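Long-range contacts in transcriptional activator, putative (Pyrococcus furiosus, PDB 1RTW), which is of undetermined function, an all-helical, tetrameric member of the TENA/THI-4/PQQC family: residues A27-K32 with L143-P148; K60-L65 with G116-G121; W100-Y105 with L199-I204. All coordinates share one frame; numbering follows the deposited sequence.

Interaction 1 (A27-K32 with L143-P148)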
loop_
_atom_site.group_PDB
_atom_site.type_symbol
_atom_site.label_atom_id
_atom_site.label_comp_id
_atom_site.label_asym_id
_atom_site.label_seq_id
_atom_site.Cartn_x
_atom_site.Cartn_y
_atom_site.Cartn_z
ATOM N N ALA B 27 -14.133 -35.332 -13.063
ATOM C CA ALA B 27 -14.070 -36.691 -12.522
ATOM C C ALA B 27 -14.648 -37.769 -13.432
ATOM O O ALA B 27 -14.137 -38.887 -13.464
ATOM C CB ALA B 27 -14.742 -36.750 -11.150
ATOM N N GLU B 28 -15.707 -37.433 -14.163
ATOM C CA GLU B 28 -16.351 -38.373 -15.070
ATOM C C GLU B 28 -15.887 -38.176 -16.506
ATOM O O GLU B 28 -16.315 -38.899 -17.404
ATOM C CB GLU B 28 -17.873 -38.211 -15.001
ATOM C CG GLU B 28 -18.475 -38.488 -13.620
ATOM C CD GLU B 28 -19.994 -38.317 -13.573
ATOM O OE1 GLU B 28 -20.610 -38.065 -14.632
ATOM O OE2 GLU B 28 -20.578 -38.437 -12.469
ATOM N N ASN B 29 -15.016 -37.191 -16.713
ATOM C CA ASN B 29 -14.486 -36.850 -18.033
ATOM C C ASN B 29 -15.519 -36.370 -19.037
ATOM O O ASN B 29 -15.275 -36.367 -20.249
ATOM C CB ASN B 29 -13.666 -37.993 -18.619
ATOM C CG ASN B 29 -12.189 -37.785 -18.426
ATOM O OD1 ASN B 29 -11.587 -38.342 -17.504
ATOM N ND2 ASN B 29 -11.594 -36.952 -19.277
ATOM N N THR B 30 -16.662 -35.935 -18.511
ATOM C CA THR B 30 -17.758 -35.418 -19.317
ATOM C C THR B 30 -17.520 -33.939 -19.624
ATOM O O THR B 30 -18.321 -33.302 -20.307
ATOM C CB THR B 30 -19.102 -35.539 -18.566
ATOM O OG1 THR B 30 -19.017 -34.843 -17.318
ATOM C CG2 THR B 30 -19.445 -36.994 -18.296
ATOM N N ILE B 31 -16.415 -33.403 -19.114
ATOM C CA ILE B 31 -16.077 -31.997 -19.304
ATOM C C ILE B 31 -15.764 -31.641 -20.752
ATOM O O ILE B 31 -14.905 -32.239 -21.397
ATOM C CB ILE B 31 -14.941 -31.560 -18.326
ATOM C CG1 ILE B 31 -14.858 -30.033 -18.226
ATOM C CG2 ILE B 31 -13.610 -32.198 -18.722
ATOM C CD1 ILE B 31 -13.985 -29.398 -19.263
ATOM N N LYS B 32 -16.513 -30.672 -21.258
ATOM C CA LYS B 32 -16.368 -30.192 -22.619
ATOM C C LYS B 32 -15.137 -29.309 -22.743
ATOM O O LYS B 32 -14.825 -28.519 -21.854
ATOM C CB LYS B 32 -17.615 -29.407 -23.033
ATOM C CG LYS B 32 -18.915 -30.171 -22.861
ATOM C CD LYS B 32 -19.668 -30.291 -24.169
ATOM C CE LYS B 32 -20.357 -28.998 -24.569
ATOM N NZ LYS B 32 -19.463 -27.918 -25.067
ATOM N N LEU B 143 -12.262 -39.877 -9.669
ATOM C CA LEU B 143 -11.805 -40.013 -11.045
ATOM C C LEU B 143 -12.060 -41.434 -11.561
ATOM O O LEU B 143 -11.437 -42.391 -11.087
ATOM C CB LEU B 143 -10.307 -39.693 -11.106
ATOM C CG LEU B 143 -9.653 -39.309 -12.430
ATOM C CD1 LEU B 143 -10.289 -38.043 -12.977
ATOM C CD2 LEU B 143 -8.164 -39.097 -12.210
ATOM N N LYS B 144 -12.997 -41.569 -12.504
ATOM C CA LYS B 144 -13.325 -42.871 -13.092
ATOM C C LYS B 144 -12.091 -43.409 -13.799
ATOM O O LYS B 144 -11.611 -44.501 -13.488
ATOM C CB LYS B 144 -14.464 -42.766 -14.106
ATOM C CG LYS B 144 -15.790 -42.291 -13.550
ATOM C CD LYS B 144 -16.917 -42.613 -14.523
ATOM C CE LYS B 144 -16.624 -42.082 -15.924
ATOM N NZ LYS B 144 -17.658 -42.489 -16.918
ATOM N N GLU B 145 -11.589 -42.637 -14.758
ATOM C CA GLU B 145 -10.393 -43.011 -15.499
ATOM C C GLU B 145 -9.447 -41.830 -15.510
ATOM O O GLU B 145 -9.729 -40.793 -14.915
ATOM C CB GLU B 145 -10.711 -43.451 -16.933
ATOM C CG GLU B 145 -11.330 -42.387 -17.825
ATOM C CD GLU B 145 -12.836 -42.312 -17.681
ATOM O OE1 GLU B 145 -13.526 -43.209 -18.215
ATOM O OE2 GLU B 145 -13.329 -41.359 -17.038
ATOM N N ARG B 146 -8.340 -41.984 -16.218
ATOM C CA ARG B 146 -7.319 -40.958 -16.290
ATOM C C ARG B 146 -7.773 -39.764 -17.117
ATOM O O ARG B 146 -8.243 -39.926 -18.242
ATOM C CB ARG B 146 -6.057 -41.569 -16.883
ATOM C CG ARG B 146 -4.776 -40.999 -16.343
ATOM C CD ARG B 146 -4.504 -41.401 -14.907
ATOM N NE ARG B 146 -3.246 -40.806 -14.468
ATOM C CZ ARG B 146 -2.756 -40.868 -13.232
ATOM N NH1 ARG B 146 -3.415 -41.510 -12.276
ATOM N NH2 ARG B 146 -1.605 -40.267 -12.952
ATOM N N SER B 147 -7.602 -38.572 -16.549
ATOM C CA SER B 147 -7.997 -37.315 -17.177
ATOM C C SER B 147 -6.933 -36.675 -18.063
ATOM O O SER B 147 -5.739 -36.892 -17.869
ATOM C CB SER B 147 -8.402 -36.311 -16.090
ATOM O OG SER B 147 -8.440 -34.988 -16.595
ATOM N N PRO B 148 -7.371 -35.898 -19.071
ATOM C CA PRO B 148 -6.474 -35.203 -19.996
ATOM C C PRO B 148 -5.861 -34.019 -19.248
ATOM O O PRO B 148 -4.967 -33.338 -19.751
ATOM C CB PRO B 148 -7.431 -34.686 -21.077
ATOM C CG PRO B 148 -8.625 -35.570 -20.978
ATOM C CD PRO B 148 -8.772 -35.747 -19.504
#
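K144 and A27 meet through their backbones. K144 N donates to A27 O at 3.1 Å, a nearly straight bond with 168° at the hydrogen. L143 CA adds a CA-H...O contact to A27 O at 3.5 Å. The side chain of K144 runs alongside the end of helix 21-28. Its chain bends at chi3 (-53°), which lays CE against the backbone of E28, with K144 CE 3.5 Å from E28 O. E28 OE1 and K144 NZ, of opposite charge, stay 5.8 Å apart.

N29 is the first residue beyond the helical conformation and has positive phi. Its side chain starts toward the 143-148 loop, and its amide lies between E145 and P148. N29 ND2 is 3.1 Å from P148 CD, a close approach to a carbon that is no hydrogen-bond partner, and N29 OD1 lies near CA and CB of S147. The carboxylate of E145 stands almost perpendicular to the N29 amide, their planes 85° apart. N29 OD1 and E145 OE2 are 3.5 Å apart. Neither oxygen is likely to bring a proton, so this approach is probably mildly unfavourable rather than binding.

Further out, A27 packs on W138 and N142 of helix 118-142. L143 and S147 lean on I153 of helix 150-157, and S147 OG bonds to Y149 N. The contact thus ties the end of helix 21-28 to the loop joining helices 118-142 and 150-157. K144 N to A27 O is the one hydrogen bond across the two segments. The side chains round it meet by van der Waals contact, with E28 and K144 at most weakly attracted.

Interaction 2 (K60-L65 with G116-G121)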
loop_
_atom_site.group_PDB
_atom_site.type_symbol
_atom_site.label_atom_id
_atom_site.label_comp_id
_atom_site.label_asym_id
_atom_site.label_seq_id
_atom_site.Cartn_x
_atom_site.Cartn_y
_atom_site.Cartn_z
ATOM N N LYS B 60 4.234 -7.439 4.806
ATOM C CA LYS B 60 3.657 -7.146 6.112
ATOM C C LYS B 60 3.902 -8.259 7.121
ATOM O O LYS B 60 3.507 -8.128 8.276
ATOM C CB LYS B 60 2.138 -7.025 5.992
ATOM C CG LYS B 60 1.577 -5.712 5.558
ATOM C CD LYS B 60 0.050 -5.774 5.702
ATOM C CE LYS B 60 -0.627 -4.497 5.236
ATOM N NZ LYS B 60 -2.109 -4.664 5.217
ATOM N N ALA B 61 4.498 -9.365 6.685
ATOM C CA ALA B 61 4.711 -10.508 7.575
ATOM C C ALA B 61 5.827 -10.387 8.604
ATOM O O ALA B 61 6.802 -9.662 8.403
ATOM C CB ALA B 61 4.909 -11.793 6.753
ATOM N N PRO B 62 5.698 -11.120 9.724
ATOM C CA PRO B 62 6.696 -11.124 10.805
ATOM C C PRO B 62 8.007 -11.735 10.291
ATOM O O PRO B 62 7.990 -12.579 9.396
ATOM C CB PRO B 62 6.052 -12.027 11.857
ATOM C CG PRO B 62 4.564 -11.865 11.596
ATOM C CD PRO B 62 4.517 -11.917 10.095
ATOM N N ASP B 63 9.135 -11.315 10.854
ATOM C CA ASP B 63 10.443 -11.833 10.435
ATOM C C ASP B 63 10.525 -13.346 10.285
ATOM O O ASP B 63 11.109 -13.831 9.319
ATOM C CB ASP B 63 11.552 -11.398 11.402
ATOM C CG ASP B 63 11.985 -9.962 11.197
ATOM O OD1 ASP B 63 11.633 -9.349 10.166
ATOM O OD2 ASP B 63 12.691 -9.443 12.084
ATOM N N ASP B 64 9.958 -14.092 11.236
ATOM C CA ASP B 64 10.016 -15.557 11.201
ATOM C C ASP B 64 9.220 -16.250 10.087
ATOM O O ASP B 64 9.286 -17.471 9.930
ATOM C CB ASP B 64 9.677 -16.153 12.584
ATOM C CG ASP B 64 8.225 -15.923 13.014
ATOM O OD1 ASP B 64 7.457 -15.248 12.296
ATOM O OD2 ASP B 64 7.854 -16.437 14.092
ATOM N N LEU B 65 8.491 -15.462 9.305
ATOM C CA LEU B 65 7.686 -15.979 8.206
ATOM C C LEU B 65 8.264 -15.637 6.832
ATOM O O LEU B 65 7.807 -16.161 5.813
ATOM C CB LEU B 65 6.259 -15.443 8.318
ATOM C CG LEU B 65 5.184 -16.359 8.904
ATOM C CD1 LEU B 65 5.747 -17.369 9.901
ATOM C CD2 LEU B 65 4.122 -15.508 9.538
ATOM N N GLY B 116 -6.248 -4.559 4.769
ATOM C CA GLY B 116 -6.660 -5.361 5.905
ATOM C C GLY B 116 -5.523 -5.648 6.851
ATOM O O GLY B 116 -4.397 -5.226 6.620
ATOM N N SER B 117 -5.834 -6.330 7.947
ATOM C CA SER B 117 -4.828 -6.722 8.933
ATOM C C SER B 117 -4.086 -7.938 8.355
ATOM O O SER B 117 -4.590 -8.589 7.439
ATOM C CB SER B 117 -5.524 -7.140 10.222
ATOM O OG SER B 117 -6.308 -8.299 9.994
ATOM N N PHE B 118 -2.919 -8.264 8.906
ATOM C CA PHE B 118 -2.163 -9.413 8.411
ATOM C C PHE B 118 -2.984 -10.695 8.586
ATOM O O PHE B 118 -3.021 -11.548 7.692
ATOM C CB PHE B 118 -0.819 -9.543 9.134
ATOM C CG PHE B 118 0.036 -10.671 8.622
ATOM C CD1 PHE B 118 0.521 -10.653 7.322
ATOM C CD2 PHE B 118 0.350 -11.756 9.433
ATOM C CE1 PHE B 118 1.297 -11.683 6.839
ATOM C CE2 PHE B 118 1.132 -12.797 8.956
ATOM C CZ PHE B 118 1.603 -12.760 7.657
ATOM N N LEU B 119 -3.689 -10.772 9.717
ATOM C CA LEU B 119 -4.532 -11.905 10.070
ATOM C C LEU B 119 -5.602 -12.157 9.007
ATOM O O LEU B 119 -5.847 -13.298 8.608
ATOM C CB LEU B 119 -5.191 -11.652 11.433
ATOM C CG LEU B 119 -6.189 -12.724 11.891
ATOM C CD1 LEU B 119 -5.456 -14.036 12.194
ATOM C CD2 LEU B 119 -6.983 -12.239 13.106
ATOM N N GLU B 120 -6.289 -11.098 8.600
ATOM C CA GLU B 120 -7.310 -11.218 7.563
ATOM C C GLU B 120 -6.664 -11.718 6.264
ATOM O O GLU B 120 -7.189 -12.607 5.584
ATOM C CB GLU B 120 -7.955 -9.862 7.310
ATOM C CG GLU B 120 -8.818 -9.315 8.459
ATOM C CD GLU B 120 -9.376 -7.928 8.144
ATOM O OE1 GLU B 120 -8.603 -6.941 8.164
ATOM O OE2 GLU B 120 -10.588 -7.824 7.857
ATOM N N GLY B 121 -5.506 -11.149 5.942
ATOM C CA GLY B 121 -4.803 -11.533 4.741
ATOM C C GLY B 121 -4.397 -12.993 4.759
ATOM O O GLY B 121 -4.653 -13.729 3.806
#
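The ring of F118 meets residues A61, P62 and L65 of the turn after helix 33-60. A61 lies over one face, its CA 4.1 Å from the F118 ring centroid and 29° off the normal, a CH-pi contact. A61 CB is 3.6 Å from F118 CZ. At the edge, near the ring plane, sits L65 CD2. P62 approaches obliquely, with its CD 3.7 Å from F118 CE2. The ring reaches the turn because CG of F118 is anti to the backbone N (chi1 -177°).

The polar half of the contact is K60. Its extended chain carries K60 NZ to G116 O, a hydrogen bond of 2.7 Å, the donor tilted 15° from the carbonyl plane. K60 NZ also bonds to A113 O, and weakly to S114 O. The ammonium thus gathers carbonyls at the C-terminal end of helix 100-115, where the helix dipole would probably favour a positive charge.

S117 and E120 form a capping box at the start of helix 118-142. E120 N donates to S117 OG at 3.1 Å, and S117 N to E120 OE1 at 2.8 Å. S117 OG also donates to E120 OE1.

F69 of helix 66-89 touches both A61 and F118. I171 and L175 of helix 159-176 pack on L65 and F118. R52 and K48 of a second subunit form salt bridges with D63. The turn between helices 33-60 and 66-89 is thus packed against the start of helix 118-142 beside a subunit interface.

Interaction 3 (W100-Y105 with L199-I204)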
loop_
_atom_site.group_PDB
_atom_site.type_symbol
_atom_site.label_atom_id
_atom_site.label_comp_id
_atom_site.label_asym_id
_atom_site.label_seq_id
_atom_site.Cartn_x
_atom_site.Cartn_y
_atom_site.Cartn_z
ATOM N N TRP B 100 -15.818 -11.275 -15.321
ATOM C CA TRP B 100 -16.096 -10.313 -14.250
ATOM C C TRP B 100 -15.981 -10.900 -12.838
ATOM O O TRP B 100 -15.512 -10.224 -11.923
ATOM C CB TRP B 100 -17.465 -9.637 -14.452
ATOM C CG TRP B 100 -18.664 -10.533 -14.251
ATOM C CD1 TRP B 100 -19.368 -10.716 -13.091
ATOM C CD2 TRP B 100 -19.311 -11.342 -15.243
ATOM N NE1 TRP B 100 -20.409 -11.589 -13.299
ATOM C CE2 TRP B 100 -20.398 -11.991 -14.610
ATOM C CE3 TRP B 100 -19.074 -11.590 -16.606
ATOM C CZ2 TRP B 100 -21.255 -12.863 -15.297
ATOM C CZ3 TRP B 100 -19.926 -12.457 -17.288
ATOM C CH2 TRP B 100 -21.000 -13.087 -16.629
ATOM N N ARG B 101 -16.400 -12.152 -12.666
ATOM C CA ARG B 101 -16.305 -12.816 -11.371
ATOM C C ARG B 101 -14.837 -12.979 -10.964
ATOM O O ARG B 101 -14.489 -12.867 -9.789
ATOM C CB ARG B 101 -16.967 -14.201 -11.400
ATOM C CG ARG B 101 -18.492 -14.212 -11.506
ATOM C CD ARG B 101 -18.942 -14.540 -12.919
ATOM N NE ARG B 101 -19.942 -15.597 -12.947
ATOM C CZ ARG B 101 -20.164 -16.392 -13.988
ATOM N NH1 ARG B 101 -19.459 -16.256 -15.100
ATOM N NH2 ARG B 101 -21.090 -17.338 -13.903
ATOM N N ALA B 102 -13.982 -13.257 -11.942
ATOM C CA ALA B 102 -12.562 -13.438 -11.670
ATOM C C ALA B 102 -11.905 -12.140 -11.207
ATOM O O ALA B 102 -11.216 -12.123 -10.188
ATOM C CB ALA B 102 -11.848 -14.004 -12.890
ATOM N N LYS B 103 -12.139 -11.055 -11.941
ATOM C CA LYS B 103 -11.562 -9.751 -11.591
ATOM C C LYS B 103 -12.027 -9.311 -10.207
ATOM O O LYS B 103 -11.258 -8.762 -9.428
ATOM C CB LYS B 103 -11.957 -8.682 -12.615
ATOM C CG LYS B 103 -11.499 -8.977 -14.029
ATOM C CD LYS B 103 -11.806 -7.818 -14.957
ATOM C CE LYS B 103 -13.307 -7.560 -15.067
ATOM N NZ LYS B 103 -13.615 -6.479 -16.055
ATOM N N SER B 104 -13.293 -9.581 -9.915
ATOM C CA SER B 104 -13.907 -9.240 -8.645
ATOM C C SER B 104 -13.252 -9.998 -7.482
ATOM O O SER B 104 -13.083 -9.476 -6.384
ATOM C CB SER B 104 -15.392 -9.578 -8.735
ATOM O OG SER B 104 -16.070 -9.170 -7.570
ATOM N N TYR B 105 -12.885 -11.243 -7.724
ATOM C CA TYR B 105 -12.254 -12.058 -6.699
ATOM C C TYR B 105 -10.839 -11.526 -6.474
ATOM O O TYR B 105 -10.405 -11.307 -5.329
ATOM C CB TYR B 105 -12.242 -13.513 -7.174
ATOM C CG TYR B 105 -11.774 -14.529 -6.162
ATOM C CD1 TYR B 105 -11.308 -14.139 -4.907
ATOM C CD2 TYR B 105 -11.773 -15.899 -6.477
ATOM C CE1 TYR B 105 -10.851 -15.072 -3.994
ATOM C CE2 TYR B 105 -11.318 -16.841 -5.569
ATOM C CZ TYR B 105 -10.855 -16.414 -4.332
ATOM O OH TYR B 105 -10.356 -17.309 -3.431
ATOM N N LEU B 199 -16.560 -20.587 -4.543
ATOM C CA LEU B 199 -17.743 -21.277 -5.049
ATOM C C LEU B 199 -18.191 -20.720 -6.398
ATOM O O LEU B 199 -18.560 -21.465 -7.295
ATOM C CB LEU B 199 -18.890 -21.149 -4.049
ATOM C CG LEU B 199 -20.239 -21.637 -4.588
ATOM C CD1 LEU B 199 -20.194 -23.129 -4.879
ATOM C CD2 LEU B 199 -21.344 -21.303 -3.603
ATOM N N ILE B 200 -18.176 -19.400 -6.511
ATOM C CA ILE B 200 -18.596 -18.704 -7.712
ATOM C C ILE B 200 -17.633 -18.871 -8.883
ATOM O O ILE B 200 -18.057 -18.934 -10.040
ATOM C CB ILE B 200 -18.784 -17.194 -7.394
ATOM C CG1 ILE B 200 -20.017 -17.008 -6.507
ATOM C CG2 ILE B 200 -18.916 -16.367 -8.666
ATOM C CD1 ILE B 200 -20.148 -15.603 -5.944
ATOM N N PHE B 201 -16.343 -18.961 -8.587
ATOM C CA PHE B 201 -15.355 -19.092 -9.642
ATOM C C PHE B 201 -15.598 -20.285 -10.559
ATOM O O PHE B 201 -15.395 -20.186 -11.773
ATOM C CB PHE B 201 -13.948 -19.156 -9.049
ATOM C CG PHE B 201 -12.884 -18.676 -9.978
ATOM C CD1 PHE B 201 -12.299 -19.544 -10.899
ATOM C CD2 PHE B 201 -12.452 -17.347 -9.926
ATOM C CE1 PHE B 201 -11.295 -19.096 -11.755
ATOM C CE2 PHE B 201 -11.450 -16.882 -10.772
ATOM C CZ PHE B 201 -10.866 -17.758 -11.691
ATOM N N TRP B 202 -16.043 -21.403 -9.988
ATOM C CA TRP B 202 -16.292 -22.601 -10.784
ATOM C C TRP B 202 -17.320 -22.362 -11.891
ATOM O O TRP B 202 -17.217 -22.953 -12.961
ATOM C CB TRP B 202 -16.727 -23.764 -9.898
ATOM C CG TRP B 202 -15.690 -24.200 -8.900
ATOM C CD1 TRP B 202 -15.730 -24.020 -7.546
ATOM C CD2 TRP B 202 -14.443 -24.860 -9.179
ATOM N NE1 TRP B 202 -14.587 -24.517 -6.968
ATOM C CE2 TRP B 202 -13.787 -25.040 -7.941
ATOM C CE3 TRP B 202 -13.822 -25.305 -10.346
ATOM C CZ2 TRP B 202 -12.531 -25.653 -7.846
ATOM C CZ3 TRP B 202 -12.571 -25.910 -10.249
ATOM C CH2 TRP B 202 -11.942 -26.080 -9.006
ATOM N N ASP B 203 -18.280 -21.471 -11.646
ATOM C CA ASP B 203 -19.314 -21.159 -12.641
ATOM C C ASP B 203 -18.774 -20.489 -13.907
ATOM O O ASP B 203 -19.385 -20.587 -14.972
ATOM C CB ASP B 203 -20.402 -20.259 -12.039
ATOM C CG ASP B 203 -21.213 -20.954 -10.962
ATOM O OD1 ASP B 203 -21.574 -20.288 -9.963
ATOM O OD2 ASP B 203 -21.494 -22.163 -11.117
ATOM N N ILE B 204 -17.637 -19.810 -13.786
ATOM C CA ILE B 204 -17.019 -19.110 -14.908
ATOM C C ILE B 204 -16.855 -19.985 -16.146
ATOM O O ILE B 204 -17.045 -19.517 -17.263
ATOM C CB ILE B 204 -15.649 -18.513 -14.503
ATOM C CG1 ILE B 204 -15.852 -17.358 -13.518
ATOM C CG2 ILE B 204 -14.900 -18.025 -15.721
ATOM C CD1 ILE B 204 -14.558 -16.826 -12.916
HETATM O O HOH W 1 -21.956 -17.059 -10.739
#
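A102 and F201 form the tight side of this contact between helix 100-115 and the end of helix 181-201. A102 CB lies 3.6 Å from F201 CE2. Y105 meets F201 with its ring edge, the two CD2 atoms of Y105 and F201 being 3.8 Å apart. I204 CD1 sits over the centre of the F201 ring, 3.6 Å above its plane, and also packs on A102. N42 of helix 33-60 closes on A102, F201 and I204, and Y105 OH bonds to E198.

The aliphatic part of R101 packs closely too, R101 CG lying 3.6 Å from I200 CG2. The looser, wetter side begins at its guanidinium. Bends at chi2 (103°) and chi3 bring this group beside I204, whose N lies over one face, 4.0 Å from the plane. R101 NH2 is 3.5 Å from D203 CB. A water at the guanidinium edge, in plane, accepts from R101 NH2. Each charge has a partner elsewhere: D99 for R101, through a salt bridge, and H20 for D203, through a hydrogen bond.

No hydrogen bond joins the two segments directly. Apolar packing carries the buried side, and R101 and D203 are linked through one water, weakly on the D203 side.

How the interactions relate
Interaction 2 is a surface contact at one end of the helical bundle, on the opposite side of the chain's centre from interaction 1. Their centres are about 39 Å apart. Interaction 1 is partly buried, with most of its touching residues exposed. Interaction 3 has the most buried residues, its centre about 12 Å from the centre of the chain. Helix 118-142 connects the outer two, starting in interaction 2 and leading into the loop of interaction 1. Helix 100-115 of interaction 3 ends just before G116 of interaction 2. Chemistry follows place: apolar packing with an arginine and a water-bridged charge at its outer side in interaction 3, a ring plus a lysine-to-carbonyl bond in interaction 2, a backbone bond among polar side chains in interaction 1.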